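Beta-L-arabinobiosidase (Bacteroides thetaiotaomicron, PDB 5MQR) probably hydrolyses glycosidic bonds in plant pectin as a beta-L-arabinobiosidase, and may also act as an exo-alpha-sialidase. Local coordinates at residues S277-A282 against E296-A301; G794-G799 against T821-M826; L864-H869 against D878-V883. One frame throughout, in Å; residues are numbered along the deposited sequence.

How the contacts relate
Contact 1 lies far from the other two. Its centre is about 74 Å from that of contact 2 and about 74 Å from that of contact 3. It belongs to the BNR repeat-like part of the chain, where four-stranded antiparallel sheets follow one another. Contacts 2 and 3 share the MGH1-like glycoside hydrolase part, and their centres are about 16 Å apart. Leu864 of contact 3 joins them, since its CD1 packs 4.0 Å from Asn823 ND2 of contact 2. A bound EPE buffer molecule lies about 10 Å from the side chain of Gln798 in contact 2. Contact 1 and contact 2 are on opposite sides of the chain's centre.

Contact 1: residues S277-A282 against E296-A301; sequences SLWKHA and EPVLRA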
ATOM      1  N   SER A 277      21.478  16.110  -8.839  1.00 26.90           N
ATOM      2  CA  SER A 277      21.015  17.481  -8.993  1.00 26.36           C
ATOM      3  C   SER A 277      19.885  17.611  -9.997  1.00 25.52           C
ATOM      4  O   SER A 277      19.748  16.798 -10.931  1.00 25.39           O
ATOM      5  CB  SER A 277      22.171  18.389  -9.437  1.00 27.08           C
ATOM      6  OG  SER A 277      22.673  18.025 -10.713  1.00 27.42           O
ATOM      7  N   LEU A 278      19.112  18.673  -9.805  1.00 24.55           N
ATOM      8  CA  LEU A 278      18.034  19.077 -10.697  1.00 23.85           C
ATOM      9  C   LEU A 278      18.091  20.601 -10.863  1.00 24.34           C
ATOM     10  O   LEU A 278      18.465  21.344  -9.939  1.00 23.75           O
ATOM     11  CB  LEU A 278      16.657  18.675 -10.157  1.00 22.51           C
ATOM     12  CG  LEU A 278      16.367  17.174 -10.182  1.00 22.26           C
ATOM     13  CD1 LEU A 278      15.233  16.781  -9.243  1.00 21.81           C
ATOM     14  CD2 LEU A 278      16.064  16.684 -11.591  1.00 22.11           C
ATOM     15  N   TRP A 279      17.726  21.032 -12.061  1.00 24.34           N
ATOM     16  CA  TRP A 279      17.587  22.417 -12.391  1.00 25.09           C
ATOM     17  C   TRP A 279      16.293  22.562 -13.189  1.00 25.08           C
ATOM     18  O   TRP A 279      15.633  21.567 -13.507  1.00 24.29           O
ATOM     19  CB  TRP A 279      18.755  22.827 -13.270  1.00 25.58           C
ATOM     20  CG  TRP A 279      20.145  22.860 -12.663  1.00 26.00           C
ATOM     21  CD1 TRP A 279      20.738  23.919 -11.993  1.00 26.38           C
ATOM     22  CD2 TRP A 279      21.161  21.859 -12.793  1.00 25.94           C
ATOM     23  NE1 TRP A 279      22.030  23.604 -11.666  1.00 26.62           N
ATOM     24  CE2 TRP A 279      22.323  22.356 -12.151  1.00 26.63           C
ATOM     25  CE3 TRP A 279      21.196  20.582 -13.362  1.00 25.80           C
ATOM     26  CZ2 TRP A 279      23.513  21.615 -12.072  1.00 27.05           C
ATOM     27  CZ3 TRP A 279      22.381  19.835 -13.290  1.00 26.35           C
ATOM     28  CH2 TRP A 279      23.524  20.362 -12.646  1.00 27.09           C
ATOM     29  N   LYS A 280      15.943  23.789 -13.544  1.00 26.48           N
ATOM     30  CA  LYS A 280      14.842  24.042 -14.485  1.00 27.98           C
ATOM     31  C   LYS A 280      14.944  23.220 -15.783  1.00 29.49           C
ATOM     32  O   LYS A 280      16.062  22.941 -16.286  1.00 30.44           O
ATOM     33  CB  LYS A 280      14.803  25.513 -14.869  1.00 29.00           C
ATOM     34  CG  LYS A 280      14.215  26.421 -13.811  1.00 29.07           C
ATOM     35  CD  LYS A 280      13.834  27.760 -14.425  1.00 29.57           C
ATOM     36  CE  LYS A 280      13.264  28.690 -13.372  1.00 29.69           C
ATOM     37  NZ  LYS A 280      12.622  29.844 -14.053  1.00 30.78           N
ATOM     38  N   HIS A 281      13.773  22.848 -16.314  1.00 30.11           N
ATOM     39  CA  HIS A 281      13.638  21.922 -17.473  1.00 30.81           C
ATOM     40  C   HIS A 281      14.039  20.499 -17.114  1.00 29.52           C
ATOM     41  O   HIS A 281      14.258  19.660 -17.984  1.00 29.16           O
ATOM     42  CB  HIS A 281      14.414  22.413 -18.710  1.00 32.95           C
ATOM     43  CG  HIS A 281      14.045  23.800 -19.130  1.00 35.64           C
ATOM     44  ND1 HIS A 281      12.886  24.083 -19.829  1.00 36.70           N
ATOM     45  CD2 HIS A 281      14.669  24.987 -18.937  1.00 37.31           C
ATOM     46  CE1 HIS A 281      12.814  25.382 -20.051  1.00 37.39           C
ATOM     47  NE2 HIS A 281      13.883  25.953 -19.522  1.00 37.92           N
ATOM     48  N   ALA A 282      14.100  20.234 -15.815  1.00 28.40           N
ATOM     49  CA  ALA A 282      14.623  19.005 -15.286  1.00 27.24           C
ATOM     50  C   ALA A 282      15.983  18.596 -15.886  1.00 26.51           C
ATOM     51  O   ALA A 282      16.251  17.412 -16.049  1.00 25.71           O
ATOM     52  CB  ALA A 282      13.570  17.913 -15.430  1.00 26.74           C
ATOM     53  N   GLU A 296      29.125  15.491 -16.901  1.00 44.58           N
ATOM     54  CA  GLU A 296      28.736  15.990 -18.216  1.00 47.30           C
ATOM     55  C   GLU A 296      28.397  14.775 -19.126  1.00 47.57           C
ATOM     56  O   GLU A 296      28.816  13.638 -18.838  1.00 46.35           O
ATOM     57  CB  GLU A 296      29.870  16.817 -18.822  1.00 51.75           C
ATOM     58  CG  GLU A 296      30.308  18.031 -17.983  1.00 56.16           C
ATOM     59  CD  GLU A 296      29.354  19.243 -18.043  1.00 60.77           C
ATOM     60  OE1 GLU A 296      28.287  19.145 -18.699  1.00 68.62           O
ATOM     61  OE2 GLU A 296      29.661  20.318 -17.449  1.00 60.32           O
ATOM     62  N   PRO A 297      27.593  14.972 -20.180  1.00 46.56           N
ATOM     63  CA  PRO A 297      26.865  16.223 -20.472  1.00 44.59           C
ATOM     64  C   PRO A 297      25.628  16.370 -19.554  1.00 40.40           C
ATOM     65  O   PRO A 297      25.080  15.362 -19.099  1.00 38.49           O
ATOM     66  CB  PRO A 297      26.436  16.014 -21.931  1.00 45.76           C
ATOM     67  CG  PRO A 297      26.244  14.497 -22.039  1.00 46.59           C
ATOM     68  CD  PRO A 297      26.987  13.829 -20.900  1.00 46.08           C
ATOM     69  N   VAL A 298      25.235  17.607 -19.245  1.00 37.33           N
ATOM     70  CA  VAL A 298      24.045  17.840 -18.439  1.00 35.38           C
ATOM     71  C   VAL A 298      22.857  17.906 -19.383  1.00 34.68           C
ATOM     72  O   VAL A 298      22.740  18.843 -20.170  1.00 35.30           O
ATOM     73  CB  VAL A 298      24.120  19.146 -17.613  1.00 34.75           C
ATOM     74  CG1 VAL A 298      22.814  19.367 -16.856  1.00 33.42           C
ATOM     75  CG2 VAL A 298      25.295  19.116 -16.641  1.00 35.20           C
ATOM     76  N   LEU A 299      21.974  16.923 -19.287  1.00 33.40           N
ATOM     77  CA  LEU A 299      20.822  16.839 -20.145  1.00 33.09           C
ATOM     78  C   LEU A 299      19.531  16.785 -19.341  1.00 32.07           C
ATOM     79  O   LEU A 299      19.536  16.496 -18.135  1.00 30.62           O
ATOM     80  CB  LEU A 299      20.929  15.594 -21.027  1.00 33.70           C
ATOM     81  CG  LEU A 299      22.166  15.497 -21.924  1.00 35.24           C
ATOM     82  CD1 LEU A 299      22.155  14.164 -22.661  1.00 35.49           C
ATOM     83  CD2 LEU A 299      22.289  16.667 -22.899  1.00 35.79           C
ATOM     84  N   ARG A 300      18.425  17.037 -20.047  1.00 31.97           N
ATOM     85  CA  ARG A 300      17.093  16.892 -19.495  1.00 31.82           C
ATOM     86  C   ARG A 300      16.935  15.478 -19.005  1.00 30.43           C
ATOM     87  O   ARG A 300      17.437  14.551 -19.615  1.00 31.11           O
ATOM     88  CB  ARG A 300      16.020  17.167 -20.540  1.00 33.32           C
ATOM     89  CG  ARG A 300      15.928  18.612 -21.009  1.00 35.70           C
ATOM     90  CD  ARG A 300      14.920  18.752 -22.142  1.00 37.57           C
ATOM     91  NE  ARG A 300      14.725  20.135 -22.626  1.00 39.36           N
ATOM     92  CZ  ARG A 300      13.682  20.936 -22.337  1.00 40.84           C
ATOM     93  NH1 ARG A 300      12.685  20.561 -21.526  1.00 40.99           N
ATOM     94  NH2 ARG A 300      13.635  22.159 -22.864  1.00 42.39           N
ATOM     95  N   ALA A 301      16.218  15.327 -17.905  1.00 29.72           N
ATOM     96  CA  ALA A 301      15.942  14.033 -17.319  1.00 29.38           C
ATOM     97  C   ALA A 301      14.956  13.327 -18.219  1.00 29.48           C
ATOM     98  O   ALA A 301      13.857  13.845 -18.466  1.00 28.79           O
ATOM     99  CB  ALA A 301      15.370  14.203 -15.924  1.00 29.02           C
TER
HETATM  100  O   HOH W   1      10.694  22.283 -21.563  1.00 37.89           O
HETATM  101  O   HOH W   2      12.237  18.551 -19.760  1.00 39.34           O
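Ala282, in the turn between strands 275-278 and 283-287, meets Ala301, next to edge strand 299-300 of a four-stranded antiparallel sheet, consistent with one blade of a beta propeller. Ala301 N donates to Ala282 O at 2.8 Å, with an N-H...O angle of 141°. The donor sits above the carbonyl plane. Arg300 CA adds a CA-H...O contact to the same oxygen. Ala301 CB is also close, 3.3 Å from Ala282 O. Ala282 CB and Ala301 CB are in apolar contact.

Val298 makes the apolar part. Its CG1 touches Trp279 CZ3 at 3.6 Å, and the two side chains cross at about a right angle. This methyl is directed to the indole by a chi1 of 177°, which sets CG1 anti to the backbone N.

His281 and Arg300 form the outer part. Arg300 is extended from CG to NE and reaches back over His281. His281 CB lies 3.8 Å above one face of the guanidinium group, toward its rim. The imidazole does not stack on it, as the planes are 62° apart.

Further out, strand 283-287 runs between these two parts of the sheet. The chain turns into it through His281 and Ala282, both with positive phi. Val298 touches Leu283 of that strand, and Ala301 touches Thr284. The link from there to 296-301 carries an Asp-box sequence that ends at Trp294, as in BNR repeats. The Trp279 ring also meets the rings of Tyr262 and Phe265.

Two waters in the plane of the guanidinium group complete the exposed side. Water 1 accepts from Arg300 NH1 and has a weak bond with His281 ND1. Water 2 accepts from Arg300 NH1 at 2.7 Å and lies 2.9 Å from His281 O, to which it can donate.

Contact 2: residues G794-G799 against T821-M826; sequences GLYWQG and TINSYM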
ATOM      1  N   GLY A 794      -2.531 -50.719  23.180  1.00 41.67           N
ATOM      2  CA  GLY A 794      -3.078 -49.350  23.101  1.00 40.32           C
ATOM      3  C   GLY A 794      -2.794 -48.614  21.801  1.00 38.44           C
ATOM      4  O   GLY A 794      -3.494 -47.652  21.482  1.00 38.14           O
ATOM      5  N   LEU A 795      -1.772 -49.036  21.056  1.00 37.25           N
ATOM      6  CA  LEU A 795      -1.452 -48.408  19.772  1.00 36.24           C
ATOM      7  C   LEU A 795      -2.539 -48.747  18.762  1.00 34.73           C
ATOM      8  O   LEU A 795      -3.131 -49.817  18.821  1.00 33.95           O
ATOM      9  CB  LEU A 795      -0.097 -48.868  19.214  1.00 36.75           C
ATOM     10  CG  LEU A 795       1.188 -48.363  19.901  1.00 37.34           C
ATOM     11  CD1 LEU A 795       2.331 -49.301  19.540  1.00 37.70           C
ATOM     12  CD2 LEU A 795       1.541 -46.929  19.531  1.00 36.43           C
ATOM     13  N   TYR A 796      -2.806 -47.805  17.865  1.00 32.98           N
ATOM     14  CA  TYR A 796      -3.686 -48.053  16.726  1.00 32.21           C
ATOM     15  C   TYR A 796      -2.924 -48.857  15.663  1.00 31.88           C
ATOM     16  O   TYR A 796      -1.700 -48.756  15.542  1.00 31.18           O
ATOM     17  CB  TYR A 796      -4.288 -46.739  16.159  1.00 31.21           C
ATOM     18  CG  TYR A 796      -5.420 -46.148  17.023  1.00 30.92           C
ATOM     19  CD1 TYR A 796      -5.140 -45.418  18.169  1.00 31.15           C
ATOM     20  CD2 TYR A 796      -6.759 -46.359  16.701  1.00 30.46           C
ATOM     21  CE1 TYR A 796      -6.157 -44.899  18.969  1.00 31.46           C
ATOM     22  CE2 TYR A 796      -7.775 -45.855  17.485  1.00 30.71           C
ATOM     23  CZ  TYR A 796      -7.477 -45.118  18.626  1.00 31.29           C
ATOM     24  OH  TYR A 796      -8.475 -44.605  19.438  1.00 31.04           O
ATOM     25  N   TRP A 797      -3.657 -49.705  14.947  1.00 32.04           N
ATOM     26  CA  TRP A 797      -3.149 -50.354  13.757  1.00 31.90           C
ATOM     27  C   TRP A 797      -3.950 -49.886  12.583  1.00 31.34           C
ATOM     28  O   TRP A 797      -5.100 -49.482  12.726  1.00 31.70           O
ATOM     29  CB  TRP A 797      -3.229 -51.876  13.822  1.00 32.71           C
ATOM     30  CG  TRP A 797      -4.608 -52.439  13.958  1.00 33.28           C
ATOM     31  CD1 TRP A 797      -5.236 -52.770  15.125  1.00 34.01           C
ATOM     32  CD2 TRP A 797      -5.531 -52.750  12.904  1.00 33.23           C
ATOM     33  NE1 TRP A 797      -6.490 -53.269  14.866  1.00 34.36           N
ATOM     34  CE2 TRP A 797      -6.699 -53.268  13.511  1.00 33.93           C
ATOM     35  CE3 TRP A 797      -5.489 -52.644  11.509  1.00 32.97           C
ATOM     36  CZ2 TRP A 797      -7.818 -53.680  12.767  1.00 34.15           C
ATOM     37  CZ3 TRP A 797      -6.610 -53.044  10.760  1.00 32.97           C
ATOM     38  CH2 TRP A 797      -7.757 -53.548  11.390  1.00 33.37           C
ATOM     39  N   GLN A 798      -3.337 -49.944  11.411  1.00 30.98           N
ATOM     40  CA  GLN A 798      -4.070 -49.820  10.170  1.00 30.44           C
ATOM     41  C   GLN A 798      -3.334 -50.534   9.077  1.00 30.40           C
ATOM     42  O   GLN A 798      -2.106 -50.468   9.014  1.00 30.88           O
ATOM     43  CB  GLN A 798      -4.229 -48.361   9.793  1.00 30.19           C
ATOM     44  CG  GLN A 798      -5.135 -48.129   8.592  1.00 30.02           C
ATOM     45  CD  GLN A 798      -6.584 -48.477   8.841  1.00 30.50           C
ATOM     46  OE1 GLN A 798      -6.941 -49.635   9.022  1.00 31.74           O
ATOM     47  NE2 GLN A 798      -7.442 -47.467   8.805  1.00 30.67           N
ATOM     48  N   GLY A 799      -4.076 -51.210   8.210  1.00 30.21           N
ATOM     49  CA  GLY A 799      -3.501 -51.706   6.953  1.00 30.38           C
ATOM     50  C   GLY A 799      -3.070 -50.548   6.073  1.00 29.73           C
ATOM     51  O   GLY A 799      -3.754 -49.518   6.026  1.00 29.09           O
ATOM     52  N   THR A 821       0.973 -43.014  10.901  1.00 30.13           N
ATOM     53  CA  THR A 821      -0.229 -42.415  10.326  1.00 29.12           C
ATOM     54  C   THR A 821      -1.387 -42.379  11.323  1.00 29.13           C
ATOM     55  O   THR A 821      -1.692 -41.319  11.896  1.00 28.84           O
ATOM     56  CB  THR A 821      -0.715 -43.184   9.089  1.00 29.17           C
ATOM     57  OG1 THR A 821      -0.740 -44.589   9.390  1.00 29.39           O
ATOM     58  CG2 THR A 821       0.188 -42.912   7.887  1.00 28.91           C
ATOM     59  N   ILE A 822      -2.020 -43.532  11.535  1.00 29.05           N
ATOM     60  CA  ILE A 822      -3.273 -43.587  12.305  1.00 28.70           C
ATOM     61  C   ILE A 822      -3.061 -43.190  13.770  1.00 28.69           C
ATOM     62  O   ILE A 822      -3.921 -42.551  14.357  1.00 28.58           O
ATOM     63  CB  ILE A 822      -4.024 -44.939  12.169  1.00 28.86           C
ATOM     64  CG1 ILE A 822      -5.341 -44.892  12.957  1.00 29.22           C
ATOM     65  CG2 ILE A 822      -3.182 -46.101  12.662  1.00 29.66           C
ATOM     66  CD1 ILE A 822      -6.376 -45.921  12.543  1.00 29.51           C
ATOM     67  N   ASN A 823      -1.907 -43.522  14.342  1.00 28.79           N
ATOM     68  CA  ASN A 823      -1.601 -43.102  15.719  1.00 29.28           C
ATOM     69  C   ASN A 823      -1.492 -41.580  15.901  1.00 28.95           C
ATOM     70  O   ASN A 823      -2.000 -41.058  16.887  1.00 29.70           O
ATOM     71  CB  ASN A 823      -0.370 -43.820  16.265  1.00 29.69           C
ATOM     72  CG  ASN A 823      -0.666 -45.270  16.578  1.00 30.33           C
ATOM     73  OD1 ASN A 823      -1.379 -45.553  17.550  1.00 30.79           O
ATOM     74  ND2 ASN A 823      -0.183 -46.198  15.726  1.00 29.98           N
ATOM     75  N   SER A 824      -0.859 -40.883  14.963  1.00 27.74           N
ATOM     76  CA  SER A 824      -0.763 -39.442  15.046  1.00 27.31           C
ATOM     77  C   SER A 824      -2.132 -38.816  14.783  1.00 26.85           C
ATOM     78  O   SER A 824      -2.498 -37.828  15.413  1.00 26.15           O
ATOM     79  CB  SER A 824       0.251 -38.917  14.029  1.00 26.79           C
ATOM     80  OG  SER A 824       1.549 -39.383  14.313  1.00 27.20           O
ATOM     81  N   TYR A 825      -2.863 -39.387  13.823  1.00 26.57           N
ATOM     82  CA  TYR A 825      -4.175 -38.883  13.477  1.00 26.66           C
ATOM     83  C   TYR A 825      -5.105 -38.938  14.701  1.00 26.99           C
ATOM     84  O   TYR A 825      -5.842 -37.991  14.978  1.00 26.60           O
ATOM     85  CB  TYR A 825      -4.841 -39.684  12.344  1.00 26.53           C
ATOM     86  CG  TYR A 825      -4.164 -39.763  10.991  1.00 25.81           C
ATOM     87  CD1 TYR A 825      -3.128 -38.905  10.610  1.00 25.48           C
ATOM     88  CD2 TYR A 825      -4.615 -40.684  10.067  1.00 25.90           C
ATOM     89  CE1 TYR A 825      -2.539 -39.004   9.360  1.00 24.64           C
ATOM     90  CE2 TYR A 825      -4.048 -40.784   8.813  1.00 25.54           C
ATOM     91  CZ  TYR A 825      -3.002 -39.958   8.464  1.00 24.92           C
ATOM     92  OH  TYR A 825      -2.463 -40.103   7.205  1.00 24.29           O
HETATM   93  N   MSE A 826      -5.066 -40.049  15.417  1.00 27.95           N
HETATM   94  CA  MSE A 826      -5.940 -40.240  16.572  1.00 28.68           C
HETATM   95  C   MSE A 826      -5.464 -39.353  17.687  1.00 28.66           C
HETATM   96  O   MSE A 826      -6.303 -38.754  18.373  1.00 28.30           O
HETATM   97  CB  MSE A 826      -6.053 -41.696  16.969  1.00 29.88           C
HETATM   98  CG  MSE A 826      -6.710 -42.523  15.847  1.00 30.27           C
HETATM   99 SE   MSE A 826      -8.542 -41.974  15.419  1.00 30.60          SE
HETATM  100  CE  MSE A 826      -9.460 -42.580  17.042  1.00 31.54           C
TER
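Tyr796 and Asn823 mark the closest backbone approach, with CA atoms 5.5 Å apart, where the extended segment 794-799 passes helix 820-839. Asn823 holds the backbone of Tyr796 at both polar atoms. Tyr796 N donates to Asn823 OD1 at 2.7 Å, and Asn823 ND2 donates to Tyr796 O at 3.0 Å. Both donors are tilted from the carbonyl planes they meet, the second by 32°. With chi1 at -73° the Asn823 amide swings beside its own N and toward the loop. Asn823 ND2 has a second acceptor in Arg819 O, four residues earlier, just before the helix. Two bonds on the amide nitrogen and one on OD1 fix the rotation of this buried group.

The Tyr796 ring lies across Met826, a selenomethionine. Met826 CG sits 3.7 Å from the ring centroid, only 4° off the normal, in a CH-pi contact. The chain then bends at chi2 and chi3. This brings Met826 CE back to Tyr796 OH at 3.3 Å, while SE makes an oblique Met-aromatic contact. Asn823 OD1 is at the ring edge, in its plane. Replacing Tyr796 by an alanine would probably leave the Met826 side chain without its aromatic cover and open a gap in the core.

Ile822 packs beside it. Its CG2 meets Tyr796 CB at 3.7 Å and Gln798 CB at 3.8 Å. The polar end of Gln798 turns elsewhere, to Ser751 OG. Tyr782 and Trp785 of helix 768-788 also touch Met826, and Leu856 of helix 843-864 touches Tyr796. The loop between helices 768-788 and 820-839 is thus pinned to the second of them, in the helical glycosidase domain consistent with the (alpha/alpha)6 barrel of six-hairpin enzymes.

Contact 3: residues L864-H869 against D878-V883; sequences LWNTRH and DSSANV
Asn866 reaches Ser880 and Asn882 with one nitrogen, in the buried part of the contact. Asn866 ND2 donates to Asn882 OD1 at 3.0 Å. The acceptor lies in the amide plane of Asn866, and the two side chains cross at about a right angle. A weak bond from Asn866 ND2 to Ser880 OG adds a second partner, also at 3.0 Å. Asn866 CG is anti to the backbone N (chi1 178°), which sends the amide across to the other segment. The other end of this amide stays at home. Its OD1 accepts from His869 N at 2.9 Å in a nearly straight bond of 176°. That N-H comes from above the carbonyl plane. With both ends engaged, the amide has little freedom to flip. Ser880 OG also makes weak bonds with Asn882 N and Glu873 OE1. His869 belongs to this packed part. Its CE1 is 3.5 Å from Asn882 C, with the Asn882 backbone at the ring edge. Its polar bond goes from ND1 to Glu873 OE2, which orients the imidazole.

The outer side is looser. Arg868 is exposed, and its chain bends at chi3 to bring the guanidinium group round to Asn882. Arg868 NH2 lies 2.6 Å from Asn882 OD1, the acceptor of the Asn866 bond. The guanidinium and amide planes are almost perpendicular, at 85°.

Strand 865-866 pairs with 871-872 in a short antiparallel hairpin, and the chain then returns past it as 878-883. Asn866 OD1 bonded to the backbone N three residues on is an Asx motif, at the start of the hairpin's turn.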
ATOM      1  N   LEU A 864       7.014 -45.987  18.836  1.00 35.26           N
ATOM      2  CA  LEU A 864       7.239 -45.794  17.388  1.00 34.05           C
ATOM      3  C   LEU A 864       8.547 -45.101  17.041  1.00 34.03           C
ATOM      4  O   LEU A 864       9.017 -45.200  15.908  1.00 33.61           O
ATOM      5  CB  LEU A 864       6.052 -45.093  16.737  1.00 33.25           C
ATOM      6  CG  LEU A 864       4.715 -45.825  16.906  1.00 33.26           C
ATOM      7  CD1 LEU A 864       3.651 -45.105  16.091  1.00 32.39           C
ATOM      8  CD2 LEU A 864       4.783 -47.293  16.510  1.00 33.28           C
ATOM      9  N   TRP A 865       9.148 -44.424  18.018  1.00 34.87           N
ATOM     10  CA  TRP A 865      10.476 -43.862  17.862  1.00 34.83           C
ATOM     11  C   TRP A 865      11.484 -45.008  17.777  1.00 35.85           C
ATOM     12  O   TRP A 865      11.661 -45.760  18.736  1.00 36.96           O
ATOM     13  CB  TRP A 865      10.821 -42.955  19.032  1.00 34.68           C
ATOM     14  CG  TRP A 865      12.141 -42.262  18.869  1.00 34.62           C
ATOM     15  CD1 TRP A 865      13.271 -42.434  19.630  1.00 35.25           C
ATOM     16  CD2 TRP A 865      12.479 -41.307  17.864  1.00 33.56           C
ATOM     17  NE1 TRP A 865      14.282 -41.626  19.165  1.00 34.80           N
ATOM     18  CE2 TRP A 865      13.828 -40.932  18.078  1.00 34.08           C
ATOM     19  CE3 TRP A 865      11.776 -40.733  16.797  1.00 32.65           C
ATOM     20  CZ2 TRP A 865      14.480 -39.994  17.270  1.00 33.60           C
ATOM     21  CZ3 TRP A 865      12.426 -39.793  15.995  1.00 32.40           C
ATOM     22  CH2 TRP A 865      13.761 -39.436  16.236  1.00 32.91           C
ATOM     23  N   ASN A 866      12.111 -45.150  16.613  1.00 36.28           N
ATOM     24  CA  ASN A 866      13.146 -46.176  16.382  1.00 37.26           C
ATOM     25  C   ASN A 866      14.454 -45.535  16.798  1.00 38.29           C
ATOM     26  O   ASN A 866      14.866 -44.557  16.187  1.00 37.53           O
ATOM     27  CB  ASN A 866      13.152 -46.566  14.893  1.00 36.59           C
ATOM     28  CG  ASN A 866      14.211 -47.581  14.539  1.00 37.03           C
ATOM     29  OD1 ASN A 866      15.363 -47.467  14.950  1.00 37.90           O
ATOM     30  ND2 ASN A 866      13.834 -48.561  13.735  1.00 36.93           N
ATOM     31  N   THR A 867      15.089 -46.062  17.845  1.00 40.28           N
ATOM     32  CA  THR A 867      16.298 -45.446  18.415  1.00 41.80           C
ATOM     33  C   THR A 867      17.577 -45.737  17.613  1.00 43.19           C
ATOM     34  O   THR A 867      18.544 -44.995  17.745  1.00 43.24           O
ATOM     35  CB  THR A 867      16.524 -45.863  19.894  1.00 42.50           C
ATOM     36  OG1 THR A 867      16.422 -47.277  19.997  1.00 42.50           O
ATOM     37  CG2 THR A 867      15.488 -45.217  20.824  1.00 42.30           C
ATOM     38  N   ARG A 868      17.595 -46.804  16.807  1.00 45.26           N
ATOM     39  CA  ARG A 868      18.736 -47.073  15.908  1.00 47.65           C
ATOM     40  C   ARG A 868      18.766 -46.020  14.790  1.00 45.40           C
ATOM     41  O   ARG A 868      19.793 -45.386  14.563  1.00 45.22           O
ATOM     42  CB  ARG A 868      18.718 -48.516  15.342  1.00 51.37           C
ATOM     43  CG  ARG A 868      19.193 -49.564  16.370  1.00 56.48           C
ATOM     44  CD  ARG A 868      18.931 -51.062  16.063  1.00 59.76           C
ATOM     45  NE  ARG A 868      17.703 -51.407  15.303  1.00 62.58           N
ATOM     46  CZ  ARG A 868      16.424 -51.228  15.700  1.00 64.33           C
ATOM     47  NH1 ARG A 868      16.120 -50.640  16.863  1.00 66.73           N
ATOM     48  NH2 ARG A 868      15.420 -51.619  14.907  1.00 62.64           N
ATOM     49  N   HIS A 869      17.621 -45.813  14.144  1.00 42.82           N
ATOM     50  CA  HIS A 869      17.488 -44.833  13.055  1.00 41.31           C
ATOM     51  C   HIS A 869      17.287 -43.375  13.478  1.00 39.47           C
ATOM     52  O   HIS A 869      17.544 -42.464  12.687  1.00 38.93           O
ATOM     53  CB  HIS A 869      16.320 -45.224  12.135  1.00 40.99           C
ATOM     54  CG  HIS A 869      16.607 -46.401  11.268  1.00 41.88           C
ATOM     55  ND1 HIS A 869      15.651 -46.970  10.454  1.00 41.99           N
ATOM     56  CD2 HIS A 869      17.740 -47.118  11.082  1.00 42.91           C
ATOM     57  CE1 HIS A 869      16.190 -47.973   9.787  1.00 42.54           C
ATOM     58  NE2 HIS A 869      17.451 -48.093  10.164  1.00 43.70           N
ATOM     59  N   ASP A 878       6.423 -57.681  15.756  1.00 58.31           N
ATOM     60  CA  ASP A 878       7.523 -57.973  16.684  1.00 60.26           C
ATOM     61  C   ASP A 878       8.570 -56.884  16.854  1.00 58.07           C
ATOM     62  O   ASP A 878       9.027 -56.641  17.976  1.00 59.94           O
ATOM     63  CB  ASP A 878       8.226 -59.252  16.238  1.00 63.71           C
ATOM     64  CG  ASP A 878       7.369 -60.486  16.475  1.00 67.33           C
ATOM     65  OD1 ASP A 878       7.092 -60.809  17.658  1.00 68.30           O
ATOM     66  OD2 ASP A 878       6.957 -61.116  15.473  1.00 70.07           O
ATOM     67  N   SER A 879       8.995 -56.277  15.750  1.00 53.00           N
ATOM     68  CA  SER A 879       9.998 -55.215  15.801  1.00 49.89           C
ATOM     69  C   SER A 879       9.674 -54.111  14.794  1.00 45.64           C
ATOM     70  O   SER A 879       8.718 -54.225  14.017  1.00 42.95           O
ATOM     71  CB  SER A 879      11.378 -55.801  15.510  1.00 50.73           C
ATOM     72  OG  SER A 879      11.415 -56.258  14.176  1.00 50.53           O
ATOM     73  N   SER A 880      10.482 -53.053  14.822  1.00 42.49           N
ATOM     74  CA  SER A 880      10.324 -51.926  13.904  1.00 40.27           C
ATOM     75  C   SER A 880      10.390 -52.390  12.457  1.00 39.03           C
ATOM     76  O   SER A 880      11.011 -53.402  12.153  1.00 39.92           O
ATOM     77  CB  SER A 880      11.404 -50.876  14.136  1.00 39.63           C
ATOM     78  OG  SER A 880      11.096 -49.700  13.422  1.00 38.39           O
ATOM     79  N   ALA A 881       9.742 -51.649  11.571  1.00 37.04           N
ATOM     80  CA  ALA A 881       9.841 -51.911  10.147  1.00 36.21           C
ATOM     81  C   ALA A 881      11.218 -51.551   9.612  1.00 35.71           C
ATOM     82  O   ALA A 881      11.562 -52.003   8.526  1.00 35.50           O
ATOM     83  CB  ALA A 881       8.772 -51.165   9.380  1.00 35.60           C
ATOM     84  N   ASN A 882      11.986 -50.755  10.367  1.00 35.26           N
ATOM     85  CA  ASN A 882      13.343 -50.363   9.992  1.00 35.92           C
ATOM     86  C   ASN A 882      13.392 -49.776   8.594  1.00 35.10           C
ATOM     87  O   ASN A 882      14.194 -50.208   7.761  1.00 35.27           O
ATOM     88  CB  ASN A 882      14.311 -51.542  10.104  1.00 37.43           C
ATOM     89  CG  ASN A 882      14.560 -51.947  11.532  1.00 38.95           C
ATOM     90  OD1 ASN A 882      14.696 -51.104  12.425  1.00 39.22           O
ATOM     91  ND2 ASN A 882      14.645 -53.242  11.759  1.00 39.97           N
ATOM     92  N   VAL A 883      12.482 -48.825   8.350  1.00 34.09           N
ATOM     93  CA  VAL A 883      12.461 -48.017   7.148  1.00 32.70           C
ATOM     94  C   VAL A 883      11.967 -46.615   7.501  1.00 31.80           C
ATOM     95  O   VAL A 883      10.922 -46.447   8.144  1.00 31.44           O
ATOM     96  CB  VAL A 883      11.607 -48.667   6.028  1.00 32.52           C
ATOM     97  CG1 VAL A 883      10.167 -48.923   6.456  1.00 32.00           C
ATOM     98  CG2 VAL A 883      11.669 -47.828   4.751  1.00 32.10           C
TER